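Fat acid-binding protein (Eubacterium ventriosum, PDB 3NYI) binds stearic acid in the crystal and, as a member of the DegV family, probably works as a fatty-acid-binding protein. Local coordinates at residues Y5-D10 against D136-M141; K17-K22 against S266-A271; L30-D35 against D49-R54; R78-V81 against P86-C89; V223-L228 against S258-K263. All blocks are in the same frame, centred on the assembly; numbering follows the deposited sequence.

Interaction 1: residues Y5-D10 against D136-M141; sequences YKIVSD and DQFVRM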
# COMPACT_ATOMS: atom_id res chain seq x y z
N TYR A 5 13.57 -10.64 14.06
CA TYR A 5 12.25 -10.95 13.54
C TYR A 5 12.29 -11.12 12.03
O TYR A 5 13.08 -10.47 11.34
CB TYR A 5 11.23 -9.87 13.92
CG TYR A 5 10.76 -9.99 15.34
CD1 TYR A 5 11.50 -9.46 16.39
CD2 TYR A 5 9.59 -10.67 15.64
CE1 TYR A 5 11.08 -9.58 17.70
CE2 TYR A 5 9.16 -10.80 16.95
CZ TYR A 5 9.90 -10.26 17.97
OH TYR A 5 9.47 -10.39 19.27
N LYS A 6 11.45 -12.01 11.53
CA LYS A 6 11.25 -12.10 10.11
C LYS A 6 9.98 -11.33 9.75
O LYS A 6 8.87 -11.76 10.06
CB LYS A 6 11.16 -13.56 9.68
CG LYS A 6 12.49 -14.28 9.72
CD LYS A 6 13.44 -13.77 8.64
CE LYS A 6 14.74 -14.57 8.66
NZ LYS A 6 15.57 -14.35 7.44
N ILE A 7 10.17 -10.18 9.12
CA ILE A 7 9.05 -9.33 8.68
C ILE A 7 8.49 -9.84 7.35
O ILE A 7 9.24 -10.09 6.40
CB ILE A 7 9.49 -7.87 8.58
CG1 ILE A 7 9.94 -7.38 9.97
CG2 ILE A 7 8.37 -7.00 8.02
CD1 ILE A 7 10.58 -6.00 9.98
N VAL A 8 7.17 -10.02 7.30
CA VAL A 8 6.49 -10.48 6.09
C VAL A 8 5.38 -9.48 5.73
O VAL A 8 4.78 -8.86 6.61
CB VAL A 8 5.88 -11.89 6.30
CG1 VAL A 8 5.23 -12.43 5.00
CG2 VAL A 8 6.96 -12.87 6.83
N SER A 9 5.13 -9.30 4.44
CA SER A 9 3.99 -8.50 3.99
C SER A 9 3.41 -9.13 2.74
O SER A 9 4.11 -9.89 2.06
CB SER A 9 4.43 -7.06 3.67
OG SER A 9 3.33 -6.27 3.21
N ASP A 10 2.13 -8.86 2.47
CA ASP A 10 1.56 -9.23 1.18
C ASP A 10 2.05 -8.22 0.16
O ASP A 10 2.58 -7.15 0.51
CB ASP A 10 0.02 -9.36 1.23
CG ASP A 10 -0.69 -8.04 1.52
OD1 ASP A 10 -0.12 -6.98 1.22
OD2 ASP A 10 -1.85 -8.07 2.02
N ASP A 136 8.11 0.17 7.11
CA ASP A 136 9.38 0.86 7.33
C ASP A 136 9.52 1.46 8.74
O ASP A 136 10.60 1.43 9.32
CB ASP A 136 9.61 1.92 6.24
CG ASP A 136 10.98 2.58 6.36
OD1 ASP A 136 12.00 1.85 6.28
OD2 ASP A 136 11.02 3.81 6.56
N GLN A 137 8.44 1.99 9.30
CA GLN A 137 8.51 2.45 10.69
C GLN A 137 8.84 1.27 11.59
O GLN A 137 9.64 1.39 12.51
CB GLN A 137 7.22 3.14 11.13
CG GLN A 137 7.04 4.54 10.55
CD GLN A 137 8.12 5.51 11.03
OE1 GLN A 137 8.38 5.62 12.23
NE2 GLN A 137 8.77 6.20 10.09
N PHE A 138 8.23 0.11 11.32
CA PHE A 138 8.49 -1.08 12.12
C PHE A 138 9.94 -1.54 11.96
O PHE A 138 10.60 -1.86 12.94
CB PHE A 138 7.53 -2.22 11.72
CG PHE A 138 7.30 -3.20 12.83
CD1 PHE A 138 6.37 -2.92 13.82
CD2 PHE A 138 8.02 -4.38 12.89
CE1 PHE A 138 6.17 -3.81 14.86
CE2 PHE A 138 7.82 -5.28 13.92
CZ PHE A 138 6.89 -4.99 14.91
N VAL A 139 10.42 -1.57 10.72
CA VAL A 139 11.81 -1.91 10.44
C VAL A 139 12.75 -0.96 11.19
O VAL A 139 13.74 -1.40 11.79
CB VAL A 139 12.12 -1.87 8.93
CG1 VAL A 139 13.64 -1.91 8.69
CG2 VAL A 139 11.42 -3.02 8.21
N ARG A 140 12.44 0.32 11.16
CA ARG A 140 13.23 1.33 11.89
C ARG A 140 13.27 1.05 13.39
O ARG A 140 14.35 1.05 14.00
CB ARG A 140 12.68 2.73 11.66
CG ARG A 140 12.86 3.26 10.25
CD ARG A 140 12.14 4.59 10.09
NE ARG A 140 12.22 5.09 8.72
CZ ARG A 140 12.62 6.31 8.40
NH1 ARG A 140 12.96 7.17 9.36
NH2 ARG A 140 12.67 6.68 7.13
N MSE A 141 12.11 0.81 13.99
CA MSE A 141 12.04 0.58 15.44
C MSE A 141 12.89 -0.59 15.89
O MSE A 141 13.64 -0.48 16.87
CB MSE A 141 10.58 0.44 15.91
CG MSE A 141 9.79 1.76 15.81
SE MSE A 141 7.99 1.67 16.58
CE MSE A 141 7.08 0.79 15.09
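Ile-7 reaches across to Phe-138 and Val-139, where helix 128-143 packs on one face of a mixed sheet in which strand 6-10 runs parallel to strands 25-33 and 87-91, as in a layered alpha/beta fold. Side chains alternate along the strand: Lys-6 and Val-8 turn to the other face, where both touch Phe-80 of helix 70-81, while Ile-7 between them points to helix 128-143. The CA of Ile-7 is 8.1 Å from the CA of Val-139. CG1 stands beside the backbone N and the chain runs on extended (chi2 172°), which makes CD1 of Ile-7 the atom that does the touching. It sits 3.6 Å from CG2 of Val-139, the two side chains crossing obliquely. The same methyl lies 4.2 Å from CD2 of Phe-138, at the ring edge and near its plane, while that ring also meets Phe-90 edge-to-face. No hydrogen bond joins the two segments: the contact is apolar, and on the strand side it rests on this one methyl. Farther along, Ser-9 OG donates to Asp-10 O at 2.9 Å, in the carbonyl plane and on a lone pair. At the strand end, Asp-10 OD1 accepts a hydrogen bond from Gln-131 NE2 of the same helix 128-143.

Interaction 2: residues K17-K22 against S266-A271; sequences KEYLEK and SETNVA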
# COMPACT_ATOMS: atom_id res chain seq x y z
N LYS A 17 12.45 -3.80 -4.76
CA LYS A 17 13.34 -4.95 -4.68
C LYS A 17 14.52 -4.67 -3.75
O LYS A 17 14.86 -5.50 -2.91
CB LYS A 17 13.88 -5.33 -6.06
CG LYS A 17 12.86 -6.01 -6.96
CD LYS A 17 12.46 -7.37 -6.43
CE LYS A 17 11.56 -8.11 -7.42
NZ LYS A 17 12.24 -8.39 -8.71
N GLU A 18 15.12 -3.49 -3.91
CA GLU A 18 16.24 -3.06 -3.08
C GLU A 18 15.89 -3.05 -1.59
O GLU A 18 16.69 -3.48 -0.76
CB GLU A 18 16.67 -1.64 -3.44
CG GLU A 18 17.32 -1.45 -4.78
CD GLU A 18 17.90 -0.05 -4.92
OE1 GLU A 18 17.86 0.71 -3.93
OE2 GLU A 18 18.41 0.28 -6.02
N TYR A 19 14.72 -2.53 -1.26
CA TYR A 19 14.33 -2.39 0.13
C TYR A 19 14.18 -3.77 0.75
O TYR A 19 14.62 -4.01 1.88
CB TYR A 19 13.01 -1.63 0.26
CG TYR A 19 12.63 -1.35 1.69
CD1 TYR A 19 12.83 -0.08 2.25
CD2 TYR A 19 12.11 -2.35 2.50
CE1 TYR A 19 12.48 0.18 3.56
CE2 TYR A 19 11.78 -2.10 3.82
CZ TYR A 19 11.97 -0.84 4.35
OH TYR A 19 11.63 -0.61 5.66
N LEU A 20 13.56 -4.69 0.01
CA LEU A 20 13.32 -6.04 0.49
C LEU A 20 14.62 -6.75 0.85
O LEU A 20 14.73 -7.38 1.89
CB LEU A 20 12.53 -6.86 -0.54
CG LEU A 20 11.15 -6.29 -0.88
CD1 LEU A 20 10.49 -7.13 -1.95
CD2 LEU A 20 10.27 -6.23 0.37
N GLU A 21 15.61 -6.64 -0.03
CA GLU A 21 16.91 -7.26 0.22
C GLU A 21 17.62 -6.59 1.39
O GLU A 21 18.12 -7.27 2.29
CB GLU A 21 17.78 -7.22 -1.03
CG GLU A 21 19.16 -7.84 -0.81
CD GLU A 21 19.92 -8.05 -2.11
OE1 GLU A 21 20.63 -7.12 -2.54
OE2 GLU A 21 19.81 -9.16 -2.69
N LYS A 22 17.64 -5.27 1.39
CA LYS A 22 18.33 -4.52 2.43
C LYS A 22 17.82 -4.82 3.82
O LYS A 22 18.60 -5.00 4.75
CB LYS A 22 18.23 -3.03 2.16
CG LYS A 22 18.95 -2.17 3.18
CD LYS A 22 18.93 -0.73 2.74
CE LYS A 22 19.65 0.17 3.72
NZ LYS A 22 19.35 1.58 3.39
N SER A 266 13.15 8.54 0.21
CA SER A 266 13.13 7.86 -1.07
C SER A 266 13.04 6.35 -0.95
O SER A 266 12.59 5.67 -1.88
CB SER A 266 14.35 8.27 -1.91
OG SER A 266 15.54 8.03 -1.19
N GLU A 267 13.47 5.80 0.18
CA GLU A 267 13.43 4.36 0.37
C GLU A 267 12.01 3.82 0.22
O GLU A 267 11.81 2.69 -0.24
CB GLU A 267 13.99 3.95 1.74
CG GLU A 267 15.47 3.65 1.75
CD GLU A 267 15.86 2.73 2.90
OE1 GLU A 267 16.42 1.65 2.63
OE2 GLU A 267 15.59 3.08 4.08
N THR A 268 11.03 4.63 0.61
CA THR A 268 9.63 4.20 0.60
C THR A 268 8.77 4.84 -0.49
O THR A 268 7.55 4.72 -0.47
CB THR A 268 8.96 4.37 1.98
OG1 THR A 268 9.35 5.63 2.55
CG2 THR A 268 9.39 3.23 2.92
N ASN A 269 9.41 5.52 -1.44
CA ASN A 269 8.73 5.86 -2.68
C ASN A 269 8.36 4.53 -3.33
O ASN A 269 9.10 3.56 -3.20
CB ASN A 269 9.65 6.64 -3.62
CG ASN A 269 9.87 8.07 -3.18
OD1 ASN A 269 9.15 8.57 -2.31
ND2 ASN A 269 10.85 8.74 -3.79
N VAL A 270 7.24 4.46 -4.03
CA VAL A 270 6.87 3.20 -4.67
C VAL A 270 6.40 3.37 -6.10
O VAL A 270 5.76 4.36 -6.45
CB VAL A 270 5.77 2.46 -3.89
CG1 VAL A 270 6.28 2.02 -2.51
CG2 VAL A 270 4.49 3.33 -3.78
N ALA A 271 6.72 2.38 -6.93
CA ALA A 271 6.04 2.22 -8.19
C ALA A 271 4.77 1.46 -7.83
O ALA A 271 4.83 0.28 -7.45
CB ALA A 271 6.89 1.41 -9.16
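Glu-267 has more surface buried by this contact than any other residue, and its carboxylate is held by Lys-22. NZ of Lys-22 lies 3.0 Å from OE1 of Glu-267, a salt bridge that is also a hydrogen bond. The ammonium comes from well above the carboxylate plane, 61° out of it, and the two chains cross at about a right angle. Lys-22 gets there fully extended, with CG anti to the backbone N (chi1 -179°), and its aliphatic part runs past the same oxygen: CD is 3.5 Å from OE1 of Glu-267. That oxygen has a second partner in His-23 NE2, so two nitrogen groups grip it. A glutamine here would probably weaken the hold, since it would leave the Lys-22 ammonium without its countercharge. In the fold, the contact ties helix 17-23, which follows strand 6-10 of one mixed sheet, to the short 3-10 turn that leads into edge strand 270-271 of the other, so it bridges two sheets. Tyr-19 is the second large contributor. Its CD1 lies 3.9 Å from O of Glu-267 and 4.0 Å from OE1 of the same residue, with ring and carboxylate planes 44° apart. Its hydroxyl is bonded to Asp-136 of helix 128-143, which holds the far end of the ring. CE1 of Tyr-19 approaches CG2 of Thr-268 at 4.4 Å, while OG1 of Thr-268 turns to Ser-239 OG.

Interaction 3: residues L30-D35 against D49-R54; sequences LSVSFD and DECYQR
Phe-34 meets two residues of helix 48-57, Cys-51 at its edge and Arg-54 over one face, in a sulfur-aromatic and cation-pi cluster where that helix lies against the end of strand 25-33. SG of Cys-51 is 3.9 Å from CZ of Phe-34, and the line to the ring centroid is 76° off the normal. The sulfur reaches this position with SG anti to the backbone N. It also comes within 4.4 Å of CG2 of Val-32, which extends the apolar patch one step along the strand. Val-32 and Cys-51 further touch Val-278 and Ile-274 of helix 274-280, so a second helix closes the same patch. In this mixed sheet, strand 25-33 also carries Leu-30, which touches the bound stearic acid at the other end of the segment. The chain of Arg-54 is bent at chi2 and chi3, and its CB is already 3.9 Å from CE1 of Phe-34. NH1 stands over the ring face, toward the rim; CZ of Arg-54 is 4.5 Å from the ring centroid of Phe-34 and 24° off its normal, with the two planes tilted by 34°. Arg-54 has a second conformer, so the cation-pi contact holds for one of the two. A serine in place of Phe-34 would probably cost Cys-51 SG its aromatic edge and the Arg-54 guanidinium the ring face it lies on in this conformer. Ile-46 and Leu-61 also pack on the Phe-34 side chain.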
# COMPACT_ATOMS: atom_id res chain seq x y z
N LEU A 30 -0.14 -11.39 -3.93
CA LEU A 30 -1.51 -11.53 -4.44
C LEU A 30 -1.42 -11.98 -5.89
O LEU A 30 -0.32 -12.06 -6.45
CB LEU A 30 -2.28 -10.21 -4.30
CG LEU A 30 -2.90 -10.05 -2.90
CD1 LEU A 30 -1.86 -9.57 -1.86
CD2 LEU A 30 -4.10 -9.11 -2.93
N SER A 31 -2.55 -12.30 -6.51
CA SER A 31 -2.56 -12.69 -7.92
C SER A 31 -3.44 -11.77 -8.75
O SER A 31 -4.34 -11.10 -8.23
CB SER A 31 -3.00 -14.15 -8.08
OG SER A 31 -2.06 -15.00 -7.44
N VAL A 32 -3.16 -11.74 -10.04
CA VAL A 32 -4.00 -11.00 -10.99
C VAL A 32 -4.42 -11.92 -12.15
O VAL A 32 -3.68 -12.84 -12.51
CB VAL A 32 -3.28 -9.75 -11.51
CG1 VAL A 32 -1.95 -10.13 -12.16
CG2 VAL A 32 -4.16 -9.00 -12.48
N SER A 33 -5.61 -11.69 -12.69
CA SER A 33 -6.09 -12.43 -13.85
C SER A 33 -6.68 -11.47 -14.87
O SER A 33 -7.36 -10.52 -14.50
CB SER A 33 -7.16 -13.47 -13.48
OG SER A 33 -7.69 -14.09 -14.65
N PHE A 34 -6.40 -11.72 -16.14
CA PHE A 34 -6.94 -10.89 -17.21
C PHE A 34 -8.20 -11.48 -17.84
O PHE A 34 -9.03 -10.75 -18.36
CB PHE A 34 -5.86 -10.61 -18.25
CG PHE A 34 -4.66 -9.94 -17.67
CD1 PHE A 34 -4.69 -8.59 -17.37
CD2 PHE A 34 -3.52 -10.67 -17.36
CE1 PHE A 34 -3.60 -7.97 -16.80
CE2 PHE A 34 -2.43 -10.06 -16.79
CZ PHE A 34 -2.47 -8.70 -16.51
N ASP A 35 -8.34 -12.80 -17.76
CA ASP A 35 -9.50 -13.46 -18.36
C ASP A 35 -10.45 -14.02 -17.31
O ASP A 35 -11.52 -14.53 -17.65
CB ASP A 35 -9.06 -14.57 -19.33
CG ASP A 35 -8.21 -15.64 -18.66
OD1 ASP A 35 -8.16 -15.69 -17.41
OD2 ASP A 35 -7.60 -16.44 -19.40
N ASP A 49 5.29 -3.86 -14.58
CA ASP A 49 5.24 -3.11 -15.83
C ASP A 49 4.37 -3.78 -16.90
O ASP A 49 3.64 -3.08 -17.62
CB ASP A 49 6.66 -2.81 -16.34
CG ASP A 49 7.35 -1.73 -15.51
OD1 ASP A 49 6.74 -1.22 -14.54
OD2 ASP A 49 8.51 -1.39 -15.81
N GLU A 50 4.42 -5.11 -17.00
CA GLU A 50 3.62 -5.83 -17.99
C GLU A 50 2.14 -5.63 -17.75
O GLU A 50 1.35 -5.46 -18.68
CB GLU A 50 3.87 -7.33 -17.92
CG GLU A 50 5.29 -7.79 -18.11
CD GLU A 50 5.38 -9.30 -18.03
OE1 GLU A 50 5.82 -9.82 -16.98
OE2 GLU A 50 4.97 -9.97 -19.00
N CYS A 51 1.75 -5.69 -16.48
CA CYS A 51 0.35 -5.53 -16.12
C CYS A 51 -0.17 -4.15 -16.52
O CYS A 51 -1.26 -4.03 -17.08
CB CYS A 51 0.14 -5.77 -14.63
SG CYS A 51 -1.58 -5.78 -14.11
N TYR A 52 0.60 -3.11 -16.22
CA TYR A 52 0.18 -1.77 -16.59
C TYR A 52 0.00 -1.68 -18.10
O TYR A 52 -0.92 -1.03 -18.60
CB TYR A 52 1.20 -0.73 -16.12
CG TYR A 52 1.00 -0.20 -14.70
CD1 TYR A 52 1.48 -0.90 -13.60
CD2 TYR A 52 0.36 1.02 -14.48
CE1 TYR A 52 1.31 -0.39 -12.30
CE2 TYR A 52 0.19 1.53 -13.19
CZ TYR A 52 0.67 0.83 -12.11
OH TYR A 52 0.50 1.34 -10.82
N GLN A 53 0.91 -2.33 -18.83
CA GLN A 53 0.86 -2.32 -20.29
C GLN A 53 -0.43 -2.92 -20.82
O GLN A 53 -1.08 -2.33 -21.69
CB GLN A 53 2.06 -3.06 -20.89
CG GLN A 53 3.22 -2.16 -21.28
CD GLN A 53 2.83 -1.06 -22.25
OE1 GLN A 53 1.89 -1.19 -23.04
NE2 GLN A 53 3.56 0.05 -22.20
N ARG A 54 -0.82 -4.09 -20.31
CA ARG A 54 -2.05 -4.72 -20.73
C ARG A 54 -3.23 -3.76 -20.59
O ARG A 54 -4.07 -3.67 -21.46
CB ARG A 54 -2.32 -6.00 -19.94
CG ARG A 54 -1.38 -7.16 -20.27
CD ARG A 54 -1.61 -7.66 -21.68
NE ARG A 54 -3.01 -8.01 -21.92
CZ ARG A 54 -3.56 -9.18 -21.59
NH1 ARG A 54 -2.82 -10.12 -21.01
NH2 ARG A 54 -4.84 -9.41 -21.85

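Interaction 4: residues R78-V81 against P86-C89; sequences RSFV and PVVC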
# COMPACT_ATOMS: atom_id res chain seq x y z
N ARG A 78 5.67 -21.25 8.17
CA ARG A 78 6.24 -22.53 8.60
C ARG A 78 7.76 -22.57 8.47
O ARG A 78 8.46 -22.99 9.39
CB ARG A 78 5.61 -23.68 7.81
CG ARG A 78 5.41 -24.95 8.62
CD ARG A 78 4.92 -26.09 7.75
NE ARG A 78 3.74 -25.74 6.98
CZ ARG A 78 2.49 -25.94 7.38
NH1 ARG A 78 2.24 -26.50 8.56
NH2 ARG A 78 1.47 -25.59 6.59
N SER A 79 8.28 -22.13 7.33
CA SER A 79 9.71 -22.20 7.09
C SER A 79 10.51 -21.34 8.07
O SER A 79 11.58 -21.74 8.53
CB SER A 79 10.04 -21.82 5.65
OG SER A 79 9.88 -20.43 5.43
N PHE A 80 9.99 -20.16 8.41
CA PHE A 80 10.64 -19.32 9.40
C PHE A 80 10.53 -19.92 10.81
O PHE A 80 11.51 -19.98 11.55
CB PHE A 80 10.06 -17.89 9.39
CG PHE A 80 10.43 -17.09 8.17
CD1 PHE A 80 11.74 -17.08 7.70
CD2 PHE A 80 9.48 -16.32 7.51
CE1 PHE A 80 12.09 -16.34 6.58
CE2 PHE A 80 9.82 -15.57 6.39
CZ PHE A 80 11.13 -15.58 5.92
N VAL A 81 9.33 -20.37 11.16
CA VAL A 81 9.06 -20.90 12.50
C VAL A 81 9.87 -22.16 12.86
O VAL A 81 10.30 -22.34 14.01
CB VAL A 81 7.55 -21.18 12.70
CG1 VAL A 81 7.33 -22.17 13.82
CG2 VAL A 81 6.81 -19.87 12.98
N PRO A 86 10.75 -15.67 15.21
CA PRO A 86 9.43 -15.07 15.42
C PRO A 86 9.03 -14.36 14.12
O PRO A 86 9.90 -13.86 13.41
CB PRO A 86 9.68 -14.02 16.52
CG PRO A 86 11.05 -14.28 17.02
CD PRO A 86 11.81 -14.95 15.93
N VAL A 87 7.74 -14.32 13.81
CA VAL A 87 7.29 -13.75 12.55
C VAL A 87 6.33 -12.59 12.77
O VAL A 87 5.44 -12.66 13.61
CB VAL A 87 6.56 -14.83 11.69
CG1 VAL A 87 5.90 -14.18 10.48
CG2 VAL A 87 7.53 -15.92 11.27
N VAL A 88 6.52 -11.50 12.02
CA VAL A 88 5.54 -10.43 12.01
C VAL A 88 5.07 -10.18 10.59
O VAL A 88 5.87 -9.90 9.71
CB VAL A 88 6.12 -9.11 12.56
CG1 VAL A 88 5.02 -8.09 12.68
CG2 VAL A 88 6.77 -9.34 13.92
N CYS A 89 3.76 -10.26 10.38
CA CYS A 89 3.21 -10.22 9.03
C CYS A 89 2.19 -9.09 8.84
O CYS A 89 1.19 -9.04 9.55
CB CYS A 89 2.55 -11.58 8.73
SG CYS A 89 1.78 -11.67 7.11
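Val-87 presents a single methyl, CG2, to both Phe-80 and Val-81. Its CG1 is anti to the backbone N (chi1 171°), which leaves CG2 beside the N and directed at the helix. The tighter approach is to the base of the phenylalanine: CG2 of Val-87 is 3.7 Å from CB of Phe-80, and the same methyl is 4.3 Å from CD2 of that ring. The ring is carried off beside the backbone N of Phe-80 (chi1 -71°) and also packs on Lys-6 and Val-8 of strand 6-10. Val-81 adds a looser touch, with its CG2 4.4 Å from CG2 of Val-87, and also meets Ile-119 and Ala-117. The CA atoms of Phe-80 and Val-87 are 7.2 Å apart. No hydrogen bond crosses, so the contact is entirely apolar. The chain turns back through residues 82-85, which brings the last residues of helix 70-81 onto the first residue of strand 87-91, as in the helix-to-strand links of layered alpha/beta folds.

Interaction 5: residues V223-L228 against S258-K263; sequences VAKKYL and STLDVK
Leu-260, at the end of helix 246-260, packs its isopropyl group against Lys-225 and Leu-228 of helix 213-231. Its CB leaves the backbone neither squarely toward the neighbouring helix nor away from it. CG, anti to the carbonyl carbon (chi1 -55°), then brings the branch nearer. From there the two methyls part. CD1 goes to the leucine, with CD1 of Leu-260 3.6 Å from CD1 of Leu-228 and the side chains at about a right angle to each other. CD2 goes to the lysine, 3.7 Å from CB of Lys-225 and 3.9 Å from its CA, so it rests on the base of that side chain and on the helix backbone. The CA atoms of Lys-225 and Leu-260 are only 6.1 Å apart, which shows how closely the helices approach here. Farther out, CD of Lys-225 passes O of Thr-259 at 4.3 Å, a touch without a bond, and its ammonium pairs with Asp-229 in its own helix. Directly after Leu-260, the left-handed backbone conformation of Asp-261 turns the chain out of the helix, and O of Asp-261 accepts from Lys-233 NZ. Beneath the pair of helices runs the second mixed sheet: Leu-260 and Ala-224 both touch Leu-287 of strand 285-291, and Ala-224 also meets Phe-165 of strand 163-167.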
# COMPACT_ATOMS: atom_id res chain seq x y z
N VAL A 223 -4.46 19.34 -0.42
CA VAL A 223 -5.08 18.55 0.62
C VAL A 223 -4.02 17.96 1.58
O VAL A 223 -4.22 17.91 2.80
CB VAL A 223 -5.94 17.40 0.03
CG1 VAL A 223 -6.39 16.49 1.14
CG2 VAL A 223 -7.14 17.97 -0.70
N ALA A 224 -2.90 17.51 1.03
CA ALA A 224 -1.86 16.95 1.89
C ALA A 224 -1.28 18.07 2.76
O ALA A 224 -0.99 17.86 3.94
CB ALA A 224 -0.77 16.33 1.07
N LYS A 225 -1.10 19.24 2.17
CA LYS A 225 -0.45 20.36 2.87
C LYS A 225 -1.25 20.77 4.10
O LYS A 225 -0.68 21.00 5.17
CB LYS A 225 -0.25 21.54 1.94
CG LYS A 225 0.43 22.74 2.64
CD LYS A 225 0.69 23.90 1.69
CE LYS A 225 1.10 25.17 2.46
NZ LYS A 225 2.11 24.88 3.52
N LYS A 226 -2.57 20.83 3.94
CA LYS A 226 -3.47 21.12 5.04
C LYS A 226 -3.33 20.11 6.18
O LYS A 226 -3.26 20.48 7.35
CB LYS A 226 -4.92 21.15 4.53
CG LYS A 226 -5.96 21.33 5.61
CD LYS A 226 -7.38 21.28 5.03
CE LYS A 226 -8.43 21.55 6.10
NZ LYS A 226 -8.24 22.91 6.69
N TYR A 227 -3.28 18.83 5.85
CA TYR A 227 -3.12 17.81 6.87
C TYR A 227 -1.76 17.91 7.57
O TYR A 227 -1.66 17.82 8.80
CB TYR A 227 -3.28 16.42 6.23
CG TYR A 227 -3.04 15.29 7.20
CD1 TYR A 227 -4.01 14.94 8.13
CD2 TYR A 227 -1.84 14.58 7.19
CE1 TYR A 227 -3.80 13.90 9.03
CE2 TYR A 227 -1.62 13.52 8.09
CZ TYR A 227 -2.61 13.20 9.01
OH TYR A 227 -2.43 12.16 9.91
N LEU A 228 -0.70 18.09 6.79
CA LEU A 228 0.63 18.18 7.38
C LEU A 228 0.77 19.42 8.25
O LEU A 228 1.34 19.36 9.34
CB LEU A 228 1.73 18.13 6.32
CG LEU A 228 1.86 16.75 5.64
CD1 LEU A 228 2.80 16.82 4.45
CD2 LEU A 228 2.33 15.70 6.65
N SER A 258 8.81 20.82 -3.25
CA SER A 258 8.70 22.26 -3.39
C SER A 258 7.46 22.79 -2.66
O SER A 258 7.54 23.75 -1.89
CB SER A 258 8.63 22.62 -4.88
OG SER A 258 8.26 23.98 -5.06
N THR A 259 6.32 22.17 -2.91
CA THR A 259 5.07 22.67 -2.35
C THR A 259 4.98 22.48 -0.84
O THR A 259 4.54 23.37 -0.11
CB THR A 259 3.85 22.03 -3.04
OG1 THR A 259 3.89 22.33 -4.44
CG2 THR A 259 2.55 22.56 -2.45
N LEU A 260 5.44 21.33 -0.37
CA LEU A 260 5.35 21.00 1.05
C LEU A 260 6.59 21.43 1.83
O LEU A 260 6.57 21.44 3.06
CB LEU A 260 5.14 19.49 1.23
CG LEU A 260 3.95 18.87 0.50
CD1 LEU A 260 3.74 17.45 1.03
CD2 LEU A 260 2.71 19.72 0.68
N ASP A 261 7.66 21.77 1.12
CA ASP A 261 8.93 22.11 1.75
C ASP A 261 9.43 20.94 2.61
O ASP A 261 9.71 21.09 3.80
CB ASP A 261 8.80 23.37 2.61
CG ASP A 261 10.15 23.88 3.11
OD1 ASP A 261 11.14 23.74 2.36
OD2 ASP A 261 10.21 24.40 4.24
N VAL A 262 9.50 19.76 1.99
CA VAL A 262 10.06 18.60 2.66
C VAL A 262 11.02 17.90 1.71
O VAL A 262 11.08 18.21 0.52
CB VAL A 262 8.96 17.61 3.07
CG1 VAL A 262 7.96 18.28 3.98
CG2 VAL A 262 8.27 17.03 1.83
N LYS A 263 11.77 16.96 2.25
CA LYS A 263 12.56 16.07 1.42
C LYS A 263 11.93 14.68 1.54
O LYS A 263 11.73 14.18 2.65
CB LYS A 263 14.01 16.05 1.88
CG LYS A 263 14.84 17.20 1.32
CD LYS A 263 15.31 16.89 -0.10
CE LYS A 263 15.90 18.12 -0.78
NZ LYS A 263 14.84 19.11 -1.14

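How the interactions relate
Interactions 1 and 4 are the buried contacts. Both are purely apolar and belong to the same sheet, but they cover its two faces: helix 128-143 meets Ile-7 on one, while helix 70-81 packs on Val-87 of strand 87-91 on the other. Backbone bonds between strands 6-10 and 87-91, such as Val-8 N to Val-88 O at 2.7 Å, join them. Interactions 2, 3 and 5 lie partly at the surface; charge enters as a salt bridge in 2 and a less certain cation-pi contact in 3, while 5, mainly apolar, joins two helices on the other sheet. Interaction 2 also touches interaction 1 through helix 128-143. Interactions 4 and 5 lie farthest apart, their centres about 38 Å from each other.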